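Local coordinates for protein IclR family transcriptional regulator (Brucella abortus, PDB 5WHM) that probably binds operator DNA through a winged helix-turn-helix domain and represses transcription, as an IclR-type regulator, at residues L30-C35 with H64-L69; G70-D75 with G79-D84; Y203-S208 with R254-V259. All blocks are in the same frame, centred on the assembly; numbering follows the deposited sequence.

Contact 1 (L30-C35 with H64-L69); sequences LEVLRC and HTLVRL
Leu66, on helix 56-69, reaches across to Val32 and Leu33 on helix 24-33, and its two methyl groups carry the whole contact. CB leaves the helix pointing at the other segment. CG stands anti to the carbonyl carbon (chi1 -68°), and the fork beyond it opens over the two neighbouring side chains. The CD1 branch touches both: it lies 3.9 Å from Val32 CG1 and 3.9 Å from Leu33 CD2, and it is equally near Leu33 CG. Across the two segments, the CD2 branch meets Leu33 CD1 at 4.1 Å, so the two leucine forks engage branch to branch at an oblique angle. On Val32 the touching methyl is the one set anti to the backbone N. Leu72 of strand 72-74 packs on both Leu33 and Leu66, while Ile48 of helix 45-52 covers Val32 and Leu83 touches Leu33, which places the contact in the core of the helix-turn-helix domain. The CA atoms of Leu33 and Leu66 stay 8.7 Å apart, a spacing bridged by side chains. All three residues are buried, and with methyl and methine carbons alone meeting across the gap, the cohesion is hydrophobic and van der Waals, without directional polar bonds.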
loop_
_atom_site.group_PDB
_atom_site.type_symbol
_atom_site.label_atom_id
_atom_site.label_comp_id
_atom_site.label_asym_id
_atom_site.label_seq_id
_atom_site.Cartn_x
_atom_site.Cartn_y
_atom_site.Cartn_z
ATOM N N LEU C 30 -6.961 6.398 12.849
ATOM C CA LEU C 30 -5.985 5.446 12.307
ATOM C C LEU C 30 -6.098 4.093 12.998
ATOM O O LEU C 30 -5.906 3.050 12.356
ATOM C CB LEU C 30 -4.569 5.992 12.448
ATOM C CG LEU C 30 -4.318 7.159 11.482
ATOM C CD1 LEU C 30 -3.106 7.935 11.927
ATOM C CD2 LEU C 30 -4.076 6.628 10.095
ATOM N N GLU C 31 -6.433 4.092 14.290
ATOM C CA GLU C 31 -6.696 2.837 14.992
ATOM C C GLU C 31 -7.899 2.106 14.385
ATOM O O GLU C 31 -7.897 0.874 14.286
ATOM C CB GLU C 31 -6.921 3.146 16.466
ATOM C CG GLU C 31 -6.451 2.120 17.443
ATOM C CD GLU C 31 -5.008 1.622 17.219
ATOM O OE1 GLU C 31 -4.062 2.421 17.061
ATOM O OE2 GLU C 31 -4.829 0.402 17.223
ATOM N N VAL C 32 -8.942 2.844 13.980
ATOM C CA VAL C 32 -10.052 2.238 13.241
ATOM C C VAL C 32 -9.550 1.610 11.935
ATOM O O VAL C 32 -9.884 0.468 11.609
ATOM C CB VAL C 32 -11.158 3.286 12.962
ATOM C CG1 VAL C 32 -12.151 2.767 11.880
ATOM C CG2 VAL C 32 -11.907 3.668 14.269
ATOM N N LEU C 33 -8.763 2.351 11.156
ATOM C CA LEU C 33 -8.273 1.783 9.897
ATOM C C LEU C 33 -7.394 0.560 10.138
ATOM O O LEU C 33 -7.399 -0.372 9.327
ATOM C CB LEU C 33 -7.489 2.824 9.099
ATOM C CG LEU C 33 -8.325 3.957 8.505
ATOM C CD1 LEU C 33 -7.386 5.036 7.939
ATOM C CD2 LEU C 33 -9.274 3.379 7.424
ATOM N N ARG C 34 -6.667 0.522 11.263
ATOM C CA ARG C 34 -5.834 -0.656 11.553
ATOM C C ARG C 34 -6.647 -1.897 11.910
ATOM O O ARG C 34 -6.064 -2.989 11.997
ATOM C CB ARG C 34 -4.869 -0.368 12.700
ATOM C CG ARG C 34 -3.719 0.565 12.374
ATOM C CD ARG C 34 -2.706 0.535 13.540
ATOM N NE ARG C 34 -1.498 1.313 13.272
ATOM C CZ ARG C 34 -0.322 0.788 12.917
ATOM N NH1 ARG C 34 0.732 1.585 12.695
ATOM N NH2 ARG C 34 -0.193 -0.530 12.793
ATOM N N CYS C 35 -7.954 -1.760 12.158
ATOM C CA CYS C 35 -8.785 -2.929 12.455
ATOM C C CYS C 35 -8.932 -3.833 11.247
ATOM O O CYS C 35 -9.239 -5.015 11.403
ATOM C CB CYS C 35 -10.184 -2.498 12.896
ATOM S SG CYS C 35 -10.211 -1.831 14.539
ATOM N N HIS C 64 -17.944 7.279 9.535
ATOM C CA HIS C 64 -18.651 8.214 8.651
ATOM C C HIS C 64 -17.670 9.140 7.947
ATOM O O HIS C 64 -17.750 9.348 6.726
ATOM C CB HIS C 64 -19.667 9.035 9.451
ATOM C CG HIS C 64 -20.191 10.228 8.707
ATOM N ND1 HIS C 64 -21.208 10.130 7.785
ATOM C CD2 HIS C 64 -19.837 11.537 8.746
ATOM C CE1 HIS C 64 -21.472 11.335 7.295
ATOM N NE2 HIS C 64 -20.665 12.211 7.873
ATOM N N THR C 65 -16.733 9.710 8.716
ATOM C CA THR C 65 -15.705 10.573 8.138
ATOM C C THR C 65 -14.862 9.828 7.095
ATOM O O THR C 65 -14.576 10.355 6.010
ATOM C CB THR C 65 -14.837 11.105 9.285
ATOM O OG1 THR C 65 -15.695 11.792 10.185
ATOM C CG2 THR C 65 -13.717 12.048 8.793
ATOM N N LEU C 66 -14.413 8.615 7.429
ATOM C CA LEU C 66 -13.546 7.869 6.519
ATOM C C LEU C 66 -14.284 7.523 5.225
ATOM O O LEU C 66 -13.689 7.543 4.142
ATOM C CB LEU C 66 -13.011 6.601 7.232
ATOM C CG LEU C 66 -12.036 6.927 8.368
ATOM C CD1 LEU C 66 -11.787 5.679 9.297
ATOM C CD2 LEU C 66 -10.710 7.438 7.793
ATOM N N VAL C 67 -15.586 7.223 5.315
ATOM C CA VAL C 67 -16.377 6.982 4.102
ATOM C C VAL C 67 -16.491 8.251 3.252
ATOM O O VAL C 67 -16.294 8.219 2.032
ATOM C CB VAL C 67 -17.756 6.408 4.470
ATOM C CG1 VAL C 67 -18.673 6.316 3.210
ATOM C CG2 VAL C 67 -17.567 5.031 5.151
ATOM N N ARG C 68 -16.804 9.388 3.872
ATOM C CA ARG C 68 -16.939 10.594 3.051
ATOM C C ARG C 68 -15.626 10.941 2.359
ATOM O O ARG C 68 -15.633 11.519 1.268
ATOM C CB ARG C 68 -17.424 11.777 3.887
ATOM C CG ARG C 68 -18.873 11.661 4.298
ATOM C CD ARG C 68 -19.468 13.015 4.661
ATOM N NE ARG C 68 -19.465 13.942 3.532
ATOM C CZ ARG C 68 -19.685 15.247 3.648
ATOM N NH1 ARG C 68 -19.908 15.763 4.856
ATOM N NH2 ARG C 68 -19.666 16.031 2.564
ATOM N N LEU C 69 -14.497 10.588 2.973
ATOM C CA LEU C 69 -13.194 10.922 2.432
ATOM C C LEU C 69 -12.716 9.926 1.382
ATOM O O LEU C 69 -11.788 10.252 0.653
ATOM C CB LEU C 69 -12.156 10.979 3.578
ATOM C CG LEU C 69 -12.245 12.131 4.596
ATOM C CD1 LEU C 69 -11.300 11.849 5.823
ATOM C CD2 LEU C 69 -11.864 13.408 3.904
#

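Contact 2 (G70-D75 with G79-D84); sequences GYLRQD and GLYQLD. With EDO (1,2-ethanediol), chain I.
Arg73 and Gln82 face each other as a hydrogen-bonded antiparallel pair: Arg73 N donates to Gln82 O at 2.8 Å, and Gln82 N returns a bond to Arg73 O. Their side chains share one face of the ribbon. Arg73 CG lies between its own backbone N and carbonyl carbon (chi1 54°), and the extended chain carries the guanidinium to Asp84, where NH1 forms a salt bridge to OD1 at 3.1 Å. The carboxylate oxygen lies in the guanidinium plane but is itself approached from above the carboxylate, the two planes standing 90° apart. NH2 also bonds Gln82 OE1, at 3.3 Å. Through their backbone pairing, strands 72-74 and 81-83 form the beta hairpin that is the wing of this winged helix-turn-helix domain. On the other face the Gln74 amide runs alongside the Tyr81 ring, the planes 21° apart, and NE2 donates to Gly79 O at 3.2 Å. Near the turn, Asp75 N bonds Leu80 O at 2.8 Å, while Asp75 OD1 takes the backbone N of Ser78. At the open end a water donates to both Leu72 O and Asp84 OD2. Gly70 ends helix 56-69 in a Schellman motif, and Asn97 of the second subunit bonds Leu83 O.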
loop_
_atom_site.group_PDB
_atom_site.type_symbol
_atom_site.label_atom_id
_atom_site.label_comp_id
_atom_site.label_asym_id
_atom_site.label_seq_id
_atom_site.Cartn_x
_atom_site.Cartn_y
_atom_site.Cartn_z
ATOM N N GLY C 70 -13.318 8.737 1.298
ATOM C CA GLY C 70 -12.889 7.726 0.344
ATOM C C GLY C 70 -11.900 6.708 0.881
ATOM O O GLY C 70 -11.343 5.953 0.081
ATOM N N TYR C 71 -11.640 6.679 2.200
ATOM C CA TYR C 71 -10.764 5.646 2.791
ATOM C C TYR C 71 -11.514 4.392 3.199
ATOM O O TYR C 71 -10.899 3.322 3.329
ATOM C CB TYR C 71 -10.037 6.178 4.034
ATOM C CG TYR C 71 -9.225 7.399 3.706
ATOM C CD1 TYR C 71 -8.114 7.309 2.852
ATOM C CD2 TYR C 71 -9.558 8.649 4.251
ATOM C CE1 TYR C 71 -7.378 8.435 2.518
ATOM C CE2 TYR C 71 -8.819 9.783 3.924
ATOM C CZ TYR C 71 -7.730 9.656 3.057
ATOM O OH TYR C 71 -6.973 10.762 2.732
ATOM N N LEU C 72 -12.802 4.507 3.510
ATOM C CA LEU C 72 -13.655 3.344 3.690
ATOM C C LEU C 72 -14.759 3.406 2.658
ATOM O O LEU C 72 -15.132 4.487 2.203
ATOM C CB LEU C 72 -14.294 3.291 5.092
ATOM C CG LEU C 72 -13.365 3.047 6.283
ATOM C CD1 LEU C 72 -14.266 3.055 7.539
ATOM C CD2 LEU C 72 -12.650 1.675 6.149
ATOM N N ARG C 73 -15.336 2.254 2.333
ATOM C CA ARG C 73 -16.589 2.227 1.603
ATOM C C ARG C 73 -17.597 1.485 2.457
ATOM O O ARG C 73 -17.222 0.709 3.337
ATOM C CB ARG C 73 -16.452 1.591 0.209
ATOM C CG ARG C 73 -15.827 0.199 0.192
ATOM C CD ARG C 73 -15.761 -0.310 -1.258
ATOM N NE ARG C 73 -15.225 -1.662 -1.326
ATOM C CZ ARG C 73 -13.982 -1.967 -1.707
ATOM N NH1 ARG C 73 -13.136 -1.015 -2.093
ATOM N NH2 ARG C 73 -13.587 -3.234 -1.718
ATOM N N GLN C 74 -18.877 1.776 2.259
ATOM C CA GLN C 74 -19.928 1.174 3.073
ATOM C C GLN C 74 -20.908 0.463 2.154
ATOM O O GLN C 74 -21.370 1.047 1.165
ATOM C CB GLN C 74 -20.662 2.229 3.917
ATOM C CG GLN C 74 -21.560 1.645 5.011
ATOM C CD GLN C 74 -22.259 2.735 5.843
ATOM O OE1 GLN C 74 -22.304 3.897 5.435
ATOM N NE2 GLN C 74 -22.795 2.361 7.013
ATOM N N ASP C 75 -21.258 -0.776 2.487
ATOM C CA ASP C 75 -22.284 -1.470 1.718
ATOM C C ASP C 75 -23.652 -0.894 2.073
ATOM O O ASP C 75 -24.005 -0.799 3.257
ATOM C CB ASP C 75 -22.247 -2.974 1.985
ATOM C CG ASP C 75 -23.317 -3.734 1.197
ATOM O OD1 ASP C 75 -24.531 -3.532 1.448
ATOM O OD2 ASP C 75 -22.939 -4.517 0.301
ATOM N N GLY C 79 -24.630 -2.035 5.648
ATOM C CA GLY C 79 -23.995 -1.079 6.528
ATOM C C GLY C 79 -22.559 -1.400 6.908
ATOM O O GLY C 79 -21.945 -0.620 7.654
ATOM N N LEU C 80 -21.993 -2.502 6.412
ATOM C CA LEU C 80 -20.620 -2.882 6.758
ATOM C C LEU C 80 -19.601 -2.104 5.932
ATOM O O LEU C 80 -19.883 -1.667 4.808
ATOM C CB LEU C 80 -20.437 -4.392 6.550
ATOM C CG LEU C 80 -21.402 -5.186 7.435
ATOM C CD1 LEU C 80 -21.302 -6.700 7.224
ATOM C CD2 LEU C 80 -21.195 -4.824 8.924
ATOM N N TYR C 81 -18.399 -1.942 6.490
ATOM C CA TYR C 81 -17.319 -1.179 5.875
ATOM C C TYR C 81 -16.199 -2.082 5.354
ATOM O O TYR C 81 -15.942 -3.170 5.885
ATOM C CB TYR C 81 -16.683 -0.187 6.854
ATOM C CG TYR C 81 -17.714 0.700 7.521
ATOM C CD1 TYR C 81 -18.208 1.850 6.881
ATOM C CD2 TYR C 81 -18.224 0.368 8.759
ATOM C CE1 TYR C 81 -19.186 2.672 7.511
ATOM C CE2 TYR C 81 -19.193 1.158 9.384
ATOM C CZ TYR C 81 -19.665 2.299 8.754
ATOM O OH TYR C 81 -20.635 3.047 9.394
ATOM N N GLN C 82 -15.493 -1.568 4.342
ATOM C CA GLN C 82 -14.242 -2.135 3.852
ATOM C C GLN C 82 -13.310 -0.988 3.523
ATOM O O GLN C 82 -13.769 0.131 3.232
ATOM C CB GLN C 82 -14.450 -2.991 2.596
ATOM C CG GLN C 82 -15.305 -4.167 2.769
ATOM C CD GLN C 82 -15.222 -5.065 1.558
ATOM O OE1 GLN C 82 -15.552 -4.654 0.447
ATOM N NE2 GLN C 82 -14.754 -6.295 1.761
ATOM N N LEU C 83 -12.004 -1.264 3.557
ATOM C CA LEU C 83 -11.023 -0.275 3.103
ATOM C C LEU C 83 -11.301 0.069 1.637
ATOM O O LEU C 83 -11.660 -0.801 0.840
ATOM C CB LEU C 83 -9.583 -0.817 3.220
ATOM C CG LEU C 83 -9.116 -1.067 4.677
ATOM C CD1 LEU C 83 -7.738 -1.759 4.649
ATOM C CD2 LEU C 83 -9.057 0.249 5.454
ATOM N N ASP C 84 -11.051 1.325 1.263
ATOM C CA ASP C 84 -11.290 1.730 -0.115
ATOM C C ASP C 84 -10.030 2.359 -0.724
ATOM O O ASP C 84 -8.994 2.534 -0.060
ATOM C CB ASP C 84 -12.501 2.685 -0.193
ATOM C CG ASP C 84 -13.176 2.706 -1.585
ATOM O OD1 ASP C 84 -12.731 2.027 -2.546
ATOM O OD2 ASP C 84 -14.192 3.423 -1.692
HETATM C C1 EDO I . -12.328 5.662 -3.072
HETATM O O1 EDO I . -11.725 6.957 -3.113
HETATM C C2 EDO I . -13.551 5.619 -3.984
HETATM O O2 EDO I . -14.453 6.670 -3.615
HETATM O O HOH W 1 -15.464 5.453 -0.214
#

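Contact 3 (Y203-S208 with R254-V259); sequences YGYCLS and RLIEMV
Ile256 turns CG1 anti to its carbonyl carbon (chi1 -70°), and its next torsion, chi2 168°, keeps the chain extended, so that CD1 is carried off helix 244-265 to the bend at residues 203-205. Opposite it, Tyr205 CG is held between the backbone N and the carbonyl carbon (chi1 55°), which brings one side of the ring up to the same methyl. Ile256 CD1 meets the ring at its edge, near the ring plane, 4.1 Å from Tyr205 CD2; the two side chains slant past one another, and the methyl does not sit over the ring face. The same CD1 lies 3.2 Å from Tyr203 O, a tight approach of a methyl to an oxygen and not a hydrogen bond, and CG1 lies 3.8 Å from Gly204 O. One aliphatic arm therefore packs against two backbone oxygens and an aromatic edge. Gly204, the first residue to leave helical angles after helix 186-203, has positive phi, and lacking a side chain it lets the isoleucine methyl settle close to the backbone; the CA atoms of Gly204 and Ile256 are 7.2 Å apart. Val221 of strand 216-225 touches Ile256 and Val219 touches Tyr205, extending the apolar patch. Tyr205 also touches Glu248, earlier on helix 244-265. The contact is small, burying 117 Å² over both sides, and is partly buried, with Tyr203 exposed. It joins the link between helix 186-203 and strand 206-209, an outermost strand of the antiparallel sheet, to helix 244-265, which itself packs on the sheet through Ile256 and Val221. This is consistent with the GAF-like fold of the IclR C-terminal domain, the part that in this family generally serves as the effector-binding domain.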
loop_
_atom_site.group_PDB
_atom_site.type_symbol
_atom_site.label_atom_id
_atom_site.label_comp_id
_atom_site.label_asym_id
_atom_site.label_seq_id
_atom_site.Cartn_x
_atom_site.Cartn_y
_atom_site.Cartn_z
ATOM N N TYR C 203 26.813 -15.992 16.089
ATOM C CA TYR C 203 26.952 -16.219 14.653
ATOM C C TYR C 203 26.475 -15.061 13.772
ATOM O O TYR C 203 26.769 -15.066 12.570
ATOM C CB TYR C 203 26.171 -17.481 14.244
ATOM C CG TYR C 203 26.707 -18.794 14.829
ATOM C CD1 TYR C 203 28.055 -18.956 15.086
ATOM C CD2 TYR C 203 25.858 -19.873 15.083
ATOM C CE1 TYR C 203 28.573 -20.170 15.597
ATOM C CE2 TYR C 203 26.358 -21.092 15.603
ATOM C CZ TYR C 203 27.713 -21.226 15.848
ATOM O OH TYR C 203 28.223 -22.420 16.361
ATOM N N GLY C 204 25.713 -14.101 14.300
ATOM C CA GLY C 204 25.322 -12.963 13.478
ATOM C C GLY C 204 24.046 -13.114 12.669
ATOM O O GLY C 204 23.721 -12.211 11.872
ATOM N N TYR C 205 23.300 -14.198 12.849
ATOM C CA TYR C 205 21.987 -14.323 12.237
ATOM C C TYR C 205 21.011 -14.843 13.276
ATOM O O TYR C 205 21.403 -15.271 14.379
ATOM C CB TYR C 205 22.035 -15.269 11.023
ATOM C CG TYR C 205 22.602 -16.641 11.385
ATOM C CD1 TYR C 205 21.861 -17.556 12.128
ATOM C CD2 TYR C 205 23.868 -17.009 10.980
ATOM C CE1 TYR C 205 22.427 -18.845 12.497
ATOM C CE2 TYR C 205 24.415 -18.263 11.318
ATOM C CZ TYR C 205 23.678 -19.165 12.054
ATOM O OH TYR C 205 24.225 -20.393 12.371
ATOM N N CYS C 206 19.730 -14.857 12.893
ATOM C CA CYS C 206 18.665 -15.512 13.642
ATOM C C CYS C 206 17.984 -16.534 12.747
ATOM O O CYS C 206 17.737 -16.261 11.576
ATOM C CB CYS C 206 17.598 -14.499 14.141
ATOM S SG CYS C 206 18.193 -13.490 15.525
ATOM N N LEU C 207 17.632 -17.683 13.314
ATOM C CA LEU C 207 16.877 -18.716 12.618
ATOM C C LEU C 207 15.433 -18.762 13.095
ATOM O O LEU C 207 15.100 -18.385 14.228
ATOM C CB LEU C 207 17.485 -20.107 12.853
ATOM C CG LEU C 207 18.964 -20.286 12.537
ATOM C CD1 LEU C 207 19.555 -21.633 13.049
ATOM C CD2 LEU C 207 19.108 -20.173 11.032
ATOM N N SER C 208 14.579 -19.290 12.220
ATOM C CA SER C 208 13.276 -19.817 12.623
ATOM C C SER C 208 13.113 -21.162 11.929
ATOM O O SER C 208 12.722 -21.212 10.761
ATOM C CB SER C 208 12.133 -18.880 12.263
ATOM O OG SER C 208 10.916 -19.484 12.675
ATOM N N ARG C 254 26.284 -16.534 3.884
ATOM C CA ARG C 254 26.069 -15.767 2.654
ATOM C C ARG C 254 25.140 -14.581 2.881
ATOM O O ARG C 254 25.317 -13.520 2.271
ATOM C CB ARG C 254 25.494 -16.659 1.560
ATOM C CG ARG C 254 26.440 -17.710 1.085
ATOM C CD ARG C 254 25.696 -18.701 0.237
ATOM N NE ARG C 254 26.003 -18.505 -1.164
ATOM C CZ ARG C 254 26.840 -19.270 -1.849
ATOM N NH1 ARG C 254 27.431 -20.299 -1.263
ATOM N NH2 ARG C 254 27.066 -19.010 -3.123
ATOM N N LEU C 255 24.130 -14.746 3.728
ATOM C CA LEU C 255 23.209 -13.630 3.953
ATOM C C LEU C 255 23.913 -12.509 4.707
ATOM O O LEU C 255 23.676 -11.323 4.438
ATOM C CB LEU C 255 21.966 -14.123 4.701
ATOM C CG LEU C 255 20.831 -13.147 5.030
ATOM C CD1 LEU C 255 20.300 -12.408 3.766
ATOM C CD2 LEU C 255 19.705 -13.904 5.723
ATOM N N ILE C 256 24.793 -12.878 5.653
ATOM C CA ILE C 256 25.569 -11.887 6.397
ATOM C C ILE C 256 26.463 -11.096 5.455
ATOM O O ILE C 256 26.597 -9.873 5.584
ATOM C CB ILE C 256 26.396 -12.568 7.498
ATOM C CG1 ILE C 256 25.487 -13.093 8.615
ATOM C CG2 ILE C 256 27.510 -11.621 8.048
ATOM C CD1 ILE C 256 26.281 -14.046 9.597
ATOM N N GLU C 257 27.104 -11.784 4.506
ATOM C CA GLU C 257 27.954 -11.097 3.542
ATOM C C GLU C 257 27.128 -10.190 2.632
ATOM O O GLU C 257 27.566 -9.087 2.293
ATOM C CB GLU C 257 28.739 -12.118 2.717
ATOM C CG GLU C 257 29.627 -11.507 1.644
ATOM C CD GLU C 257 30.708 -10.573 2.196
ATOM O OE1 GLU C 257 31.031 -10.652 3.408
ATOM O OE2 GLU C 257 31.241 -9.759 1.403
HETATM N N MSE C 258 25.948 -10.644 2.230
HETATM C CA MSE C 258 25.037 -9.827 1.391
HETATM C C MSE C 258 24.655 -8.537 2.102
HETATM O O MSE C 258 24.729 -7.454 1.525
HETATM C CB MSE C 258 23.771 -10.604 1.020
HETATM C CG MSE C 258 22.873 -9.875 -0.075
HETATM SE SE MSE C 258 21.099 -10.666 -0.085
HETATM C CE MSE C 258 20.309 -9.777 1.471
ATOM N N VAL C 259 24.240 -8.652 3.363
ATOM C CA VAL C 259 23.880 -7.461 4.133
ATOM C C VAL C 259 25.080 -6.522 4.270
ATOM O O VAL C 259 24.936 -5.295 4.192
ATOM C CB VAL C 259 23.302 -7.872 5.502
ATOM C CG1 VAL C 259 23.172 -6.670 6.444
ATOM C CG2 VAL C 259 21.944 -8.525 5.298
#

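How the contacts relate
Contacts 1 and 2 come first along the chain and lie side by side, their centres 8 Å apart, within the N-terminal DNA-binding part. Strand 72-74 follows helix 56-69 after a two-residue turn, and Leu66 O at 3.0 Å from Tyr71 N makes a probable hydrogen bond joining the two contacts. Val67 packs on Tyr81 and Leu33 on Leu83, so the helices and the wing share one core; both contacts also touch the second subunit. Contact 3 follows later, on the opposite side of the chain's centre, about 40 Å from contact 1 and 42 Å from contact 2 between centres. It belongs to the separate C-terminal domain, its nearest atoms about 22 Å from contact 1 and 27 Å from contact 2.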